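Local coordinates for vacuolar protein sorting protein 36 (Saccharomyces cerevisiae, PDB 2CAY) that probably binds membrane lipids through its N-terminal PH (GLUE) domain and, as part of ESCRT-II, serves protein sorting into multivesicular bodies, at residues Asp31-Gln36 / Ser125-Arg130; Gly53-Thr58 / Ile62-Asp67. All coordinates share one frame; numbering follows the deposited sequence.

Interaction 1: Asp31-Gln36 / Ser125-Arg130; sequences DIFIDQ and SQATER
The Phe33 ring stands obliquely to the Ala127 methyl. This is where the C-terminal helix of the PH domain, residues 122-137, meets edge strand 31-35. The closest approach is made by the stem of the phenylalanine, its CB lying 4.2 Å from Ala127 CB. CG, roughly anti to the backbone N (chi1 -151°), turns the ring away from the methyl, leaving CB as the nearest atom, and the side chain also meets Leu123 and Phe124 of the same helix. A classic beta bulge shapes the strand here: Ile32 and Phe33 both face Leu57 on the neighbouring strand, and both point their side chains toward the helix. Ile32 therefore joins in, its CG2 reaching to 4.5 Å from Ala127 CB. Alanine suits the place because its single methyl lets the helix come close enough for both Ile32 and Phe33 to touch it, and it also touches Leu57. The patch is small and lies at the surface, with no hydrogen bond crossing it. Ser125 OG bonds back to Gly121 O within the start of the helix, while Gln126 NE2 reaches Asp120 OD2 of the second subunit. At the far end of the strand the Asp35 carboxylate is gripped at both oxygens, OD1 by Ser119 OG, while Gln36 N comes to OD2 at 3.0 Å on its anti side, 25° out of the carboxylate plane.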
loop_
_atom_site.group_PDB
_atom_site.type_symbol
_atom_site.label_atom_id
_atom_site.label_comp_id
_atom_site.label_asym_id
_atom_site.label_seq_id
_atom_site.Cartn_x
_atom_site.Cartn_y
_atom_site.Cartn_z
ATOM N N ASP A 31 15.324 -1.429 -27.706
ATOM C CA ASP A 31 15.064 -2.076 -26.413
ATOM C C ASP A 31 15.905 -1.519 -25.253
ATOM O O ASP A 31 17.077 -1.153 -25.422
ATOM C CB ASP A 31 14.985 -3.604 -26.435
ATOM C CG ASP A 31 16.245 -4.278 -26.931
ATOM O OD1 ASP A 31 17.276 -3.594 -27.195
ATOM O OD2 ASP A 31 16.177 -5.529 -27.083
ATOM N N ILE A 32 15.260 -1.410 -24.096
ATOM C CA ILE A 32 15.897 -0.841 -22.908
ATOM C C ILE A 32 16.026 -1.916 -21.848
ATOM O O ILE A 32 17.071 -2.051 -21.226
ATOM C CB ILE A 32 15.098 0.365 -22.373
ATOM C CG1 ILE A 32 15.085 1.485 -23.410
ATOM C CG2 ILE A 32 15.657 0.856 -21.005
ATOM C CD1 ILE A 32 14.121 2.604 -23.043
ATOM N N PHE A 33 14.973 -2.707 -21.634
ATOM C CA PHE A 33 15.059 -3.696 -20.580
ATOM C C PHE A 33 14.136 -4.862 -20.855
ATOM O O PHE A 33 13.135 -4.698 -21.538
ATOM C CB PHE A 33 14.737 -3.066 -19.206
ATOM C CG PHE A 33 15.429 -3.745 -18.066
ATOM C CD1 PHE A 33 16.765 -3.441 -17.774
ATOM C CD2 PHE A 33 14.780 -4.714 -17.306
ATOM C CE1 PHE A 33 17.444 -4.107 -16.717
ATOM C CE2 PHE A 33 15.451 -5.366 -16.248
ATOM C CZ PHE A 33 16.780 -5.055 -15.969
ATOM N N ILE A 34 14.474 -6.029 -20.335
ATOM C CA ILE A 34 13.623 -7.213 -20.507
ATOM C C ILE A 34 13.503 -7.981 -19.173
ATOM O O ILE A 34 14.469 -8.038 -18.392
ATOM C CB ILE A 34 14.208 -8.147 -21.594
ATOM C CG1 ILE A 34 14.502 -7.373 -22.897
ATOM C CG2 ILE A 34 13.277 -9.379 -21.845
ATOM C CD1 ILE A 34 15.457 -8.107 -23.869
ATOM N N ASP A 35 12.338 -8.569 -18.899
ATOM C CA ASP A 35 12.214 -9.510 -17.773
ATOM C C ASP A 35 11.387 -10.699 -18.258
ATOM O O ASP A 35 10.731 -10.617 -19.289
ATOM C CB ASP A 35 11.548 -8.827 -16.575
ATOM C CG ASP A 35 12.045 -9.351 -15.191
ATOM O OD1 ASP A 35 11.830 -8.606 -14.215
ATOM O OD2 ASP A 35 12.589 -10.488 -15.043
ATOM N N GLN A 36 11.430 -11.780 -17.509
ATOM C CA GLN A 36 10.891 -13.091 -17.884
ATOM C C GLN A 36 9.777 -13.485 -16.919
ATOM O O GLN A 36 9.724 -12.987 -15.768
ATOM C CB GLN A 36 11.995 -14.160 -17.800
ATOM C CG GLN A 36 13.052 -14.109 -18.907
ATOM C CD GLN A 36 14.095 -13.054 -18.657
ATOM O OE1 GLN A 36 14.375 -12.693 -17.499
ATOM N NE2 GLN A 36 14.687 -12.542 -19.739
ATOM N N SER A 125 10.681 -2.068 -13.392
ATOM C CA SER A 125 9.803 -0.972 -12.994
ATOM C C SER A 125 10.559 0.346 -12.970
ATOM O O SER A 125 10.050 1.358 -13.418
ATOM C CB SER A 125 9.174 -1.248 -11.636
ATOM O OG SER A 125 8.409 -2.445 -11.708
ATOM N N GLN A 126 11.779 0.327 -12.427
ATOM C CA GLN A 126 12.604 1.549 -12.405
ATOM C C GLN A 126 12.896 2.078 -13.828
ATOM O O GLN A 126 12.787 3.289 -14.091
ATOM C CB GLN A 126 13.916 1.272 -11.648
ATOM C CG GLN A 126 13.660 1.231 -10.109
ATOM C CD GLN A 126 14.878 0.775 -9.293
ATOM O OE1 GLN A 126 15.775 0.100 -9.807
ATOM N NE2 GLN A 126 14.903 1.143 -8.009
ATOM N N ALA A 127 13.235 1.180 -14.735
ATOM C CA ALA A 127 13.514 1.553 -16.121
ATOM C C ALA A 127 12.217 2.127 -16.779
ATOM O O ALA A 127 12.248 3.105 -17.516
ATOM C CB ALA A 127 14.000 0.330 -16.886
ATOM N N THR A 128 11.077 1.513 -16.482
ATOM C CA THR A 128 9.788 1.965 -17.045
ATOM C C THR A 128 9.416 3.361 -16.530
ATOM O O THR A 128 8.981 4.211 -17.308
ATOM C CB THR A 128 8.640 0.953 -16.726
ATOM O OG1 THR A 128 8.963 -0.333 -17.290
ATOM C CG2 THR A 128 7.300 1.457 -17.340
ATOM N N GLU A 129 9.600 3.592 -15.228
ATOM C CA GLU A 129 9.396 4.930 -14.645
ATOM C C GLU A 129 10.207 6.006 -15.392
ATOM O O GLU A 129 9.689 7.098 -15.694
ATOM C CB GLU A 129 9.778 4.945 -13.163
ATOM C CG GLU A 129 8.779 4.257 -12.215
ATOM C CD GLU A 129 9.257 4.188 -10.728
ATOM O OE1 GLU A 129 10.491 4.274 -10.444
ATOM O OE2 GLU A 129 8.378 3.977 -9.839
ATOM N N ARG A 130 11.461 5.679 -15.714
ATOM C CA ARG A 130 12.360 6.612 -16.390
ATOM C C ARG A 130 11.927 6.854 -17.835
ATOM O O ARG A 130 11.927 7.999 -18.264
ATOM C CB ARG A 130 13.812 6.119 -16.338
ATOM C CG ARG A 130 14.839 7.098 -16.930
ATOM C CD ARG A 130 16.286 6.695 -16.612
ATOM N NE ARG A 130 16.567 6.949 -15.199
ATOM C CZ ARG A 130 17.415 7.861 -14.729
ATOM N NH1 ARG A 130 18.162 8.602 -15.551
ATOM N NH2 ARG A 130 17.535 8.005 -13.416
#

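Interaction 2: Gly53-Thr58 / Ile62-Asp67; sequences GRIFLT and IIYIDD
Ile55 CD1 sits 3.7 Å from Ile62 CG2 and also touches Tyr64 CB, at the apolar heart of an antiparallel beta hairpin in the PH domain. CG1 anti to the backbone N (chi1 -160°) and a bent chi2 of 77° bring CD1 toward the partner strand. Leu57 CD1 meets Ile62 CG1 on the same face, which is covered by Phe124 and Ala127 of the C-terminal helix. On the other face the Phe56 ring slants across Ile65, with CE1 3.5 Å from Ile65 CG1. Beta-branched isoleucines suit extended strands and pack over the two faces of the hairpin. Phe56 also turns an edge to Arg54, its CZ 3.7 Å above the centre of the guanidinium plane. Two pairs of backbone bonds lock the register: Phe56 with Ile63, and Arg54 with Ile65, where Ile65 N to Arg54 O is nearly straight at 2.8 Å. Farther along, Tyr64 CE1 rests 3.5 Å from Gly53 CA; a side chain at Gly53 would run into this ring and into Ile65 O. The phenol OH bonds to the anti lone pair of Asp66 OD1 at 2.8 Å, and takes a weak bond from Arg52 N. A phenylalanine in place of Tyr64 would probably keep the ring against Gly53 but leave Asp66 OD1 without this hydroxyl partner. Thus apolar side chains make up most of both faces, the register rests on main-chain bonds, and Tyr64, Asp66 and Asp67 bring polar groups to the Gly53 end.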
loop_
_atom_site.group_PDB
_atom_site.type_symbol
_atom_site.label_atom_id
_atom_site.label_comp_id
_atom_site.label_asym_id
_atom_site.label_seq_id
_atom_site.Cartn_x
_atom_site.Cartn_y
_atom_site.Cartn_z
ATOM N N GLY A 53 5.007 -14.816 -20.166
ATOM C CA GLY A 53 5.684 -14.192 -21.279
ATOM C C GLY A 53 6.890 -13.394 -20.823
ATOM O O GLY A 53 7.110 -13.180 -19.606
ATOM N N ARG A 54 7.698 -12.992 -21.786
ATOM C CA ARG A 54 8.760 -12.037 -21.522
ATOM C C ARG A 54 8.174 -10.644 -21.701
ATOM O O ARG A 54 7.274 -10.422 -22.538
ATOM C CB ARG A 54 9.932 -12.236 -22.491
ATOM C CG ARG A 54 10.771 -13.446 -22.161
ATOM C CD ARG A 54 12.070 -13.390 -22.943
ATOM N NE ARG A 54 11.765 -13.519 -24.359
ATOM C CZ ARG A 54 12.638 -13.332 -25.345
ATOM N NH1 ARG A 54 13.905 -12.987 -25.078
ATOM N NH2 ARG A 54 12.227 -13.485 -26.601
ATOM N N ILE A 55 8.665 -9.706 -20.900
ATOM C CA ILE A 55 8.212 -8.342 -21.002
ATOM C C ILE A 55 9.397 -7.499 -21.473
ATOM O O ILE A 55 10.513 -7.660 -20.961
ATOM C CB ILE A 55 7.540 -7.845 -19.648
ATOM C CG1 ILE A 55 6.643 -6.624 -19.875
ATOM C CG2 ILE A 55 8.580 -7.567 -18.560
ATOM C CD1 ILE A 55 5.276 -6.973 -20.517
ATOM N N PHE A 56 9.168 -6.662 -22.487
ATOM C CA PHE A 56 10.211 -5.790 -23.056
ATOM C C PHE A 56 9.798 -4.351 -22.847
ATOM O O PHE A 56 8.649 -3.976 -23.156
ATOM C CB PHE A 56 10.343 -5.959 -24.588
ATOM C CG PHE A 56 10.950 -7.247 -25.041
ATOM C CD1 PHE A 56 10.303 -8.464 -24.822
ATOM C CD2 PHE A 56 12.153 -7.248 -25.730
ATOM C CE1 PHE A 56 10.870 -9.683 -25.274
ATOM C CE2 PHE A 56 12.729 -8.457 -26.183
ATOM C CZ PHE A 56 12.083 -9.664 -25.957
ATOM N N LEU A 57 10.722 -3.531 -22.380
ATOM C CA LEU A 57 10.536 -2.106 -22.383
ATOM C C LEU A 57 11.361 -1.539 -23.534
ATOM O O LEU A 57 12.580 -1.827 -23.649
ATOM C CB LEU A 57 11.006 -1.479 -21.053
ATOM C CG LEU A 57 10.996 0.068 -21.027
ATOM C CD1 LEU A 57 9.535 0.551 -20.865
ATOM C CD2 LEU A 57 11.824 0.521 -19.808
ATOM N N THR A 58 10.719 -0.719 -24.362
ATOM C CA THR A 58 11.433 0.019 -25.388
ATOM C C THR A 58 11.271 1.490 -25.103
ATOM O O THR A 58 10.504 1.911 -24.209
ATOM C CB THR A 58 10.941 -0.294 -26.852
ATOM O OG1 THR A 58 9.711 0.390 -27.094
ATOM C CG2 THR A 58 10.777 -1.794 -27.138
ATOM N N ILE A 62 5.689 -0.785 -24.028
ATOM C CA ILE A 62 5.864 -1.999 -23.248
ATOM C C ILE A 62 5.286 -3.129 -24.082
ATOM O O ILE A 62 4.150 -3.032 -24.584
ATOM C CB ILE A 62 5.133 -1.915 -21.862
ATOM C CG1 ILE A 62 5.836 -0.899 -20.950
ATOM C CG2 ILE A 62 5.069 -3.309 -21.216
ATOM C CD1 ILE A 62 4.893 -0.243 -19.827
ATOM N N ILE A 63 6.049 -4.201 -24.230
ATOM C CA ILE A 63 5.671 -5.289 -25.104
ATOM C C ILE A 63 5.661 -6.604 -24.376
ATOM O O ILE A 63 6.626 -6.972 -23.728
ATOM C CB ILE A 63 6.627 -5.376 -26.316
ATOM C CG1 ILE A 63 6.523 -4.102 -27.195
ATOM C CG2 ILE A 63 6.376 -6.699 -27.125
ATOM C CD1 ILE A 63 7.683 -3.984 -28.208
ATOM N N TYR A 64 4.554 -7.323 -24.473
ATOM C CA TYR A 64 4.455 -8.666 -23.904
ATOM C C TYR A 64 4.628 -9.710 -25.001
ATOM O O TYR A 64 3.841 -9.718 -25.962
ATOM C CB TYR A 64 3.103 -8.828 -23.186
ATOM C CG TYR A 64 2.767 -10.248 -22.794
ATOM C CD1 TYR A 64 3.143 -10.770 -21.534
ATOM C CD2 TYR A 64 2.088 -11.086 -23.685
ATOM C CE1 TYR A 64 2.851 -12.082 -21.196
ATOM C CE2 TYR A 64 1.794 -12.401 -23.350
ATOM C CZ TYR A 64 2.179 -12.881 -22.107
ATOM O OH TYR A 64 1.885 -14.174 -21.785
ATOM N N ILE A 65 5.631 -10.585 -24.842
ATOM C CA ILE A 65 5.882 -11.696 -25.797
ATOM C C ILE A 65 5.468 -13.024 -25.162
ATOM O O ILE A 65 6.140 -13.528 -24.236
ATOM C CB ILE A 65 7.379 -11.775 -26.264
ATOM C CG1 ILE A 65 7.865 -10.445 -26.862
ATOM C CG2 ILE A 65 7.584 -12.957 -27.231
ATOM C CD1 ILE A 65 7.022 -9.906 -28.048
ATOM N N ASP A 66 4.360 -13.582 -25.645
ATOM C CA ASP A 66 3.833 -14.828 -25.107
ATOM C C ASP A 66 4.818 -15.996 -25.218
ATOM O O ASP A 66 5.401 -16.212 -26.279
ATOM C CB ASP A 66 2.490 -15.167 -25.779
ATOM C CG ASP A 66 1.729 -16.223 -25.020
ATOM O OD1 ASP A 66 1.410 -16.000 -23.815
ATOM O OD2 ASP A 66 1.486 -17.301 -25.618
ATOM N N ASP A 67 5.024 -16.746 -24.134
ATOM C CA ASP A 67 5.970 -17.857 -24.178
ATOM C C ASP A 67 5.466 -18.963 -25.117
ATOM O O ASP A 67 6.238 -19.468 -25.924
ATOM C CB ASP A 67 6.234 -18.446 -22.793
ATOM C CG ASP A 67 7.259 -17.631 -21.975
ATOM O OD1 ASP A 67 7.906 -16.677 -22.497
ATOM O OD2 ASP A 67 7.430 -17.973 -20.786
#

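After a short strand at 13-14, the chain lays down strand 31-35, whose helical partner, 125-130, follows after 88 intervening residues. Within that long loop, interaction 2 closes a much shorter one, the hairpin turn between 53-58 and 62-67, so the two contacts nest without crossing. They share one sheet: strand 53-58 is flanked by 31-35 and by 61-66, and Ile32 N lies 2.7 Å from Leu57 O, a probable hydrogen bond. Leu57 also packs against the helix, its CD2 3.5 Å from Ala127 C. Interaction 2 thus builds the interior of the sheet, while interaction 1 joins its edge to the C-terminal helix.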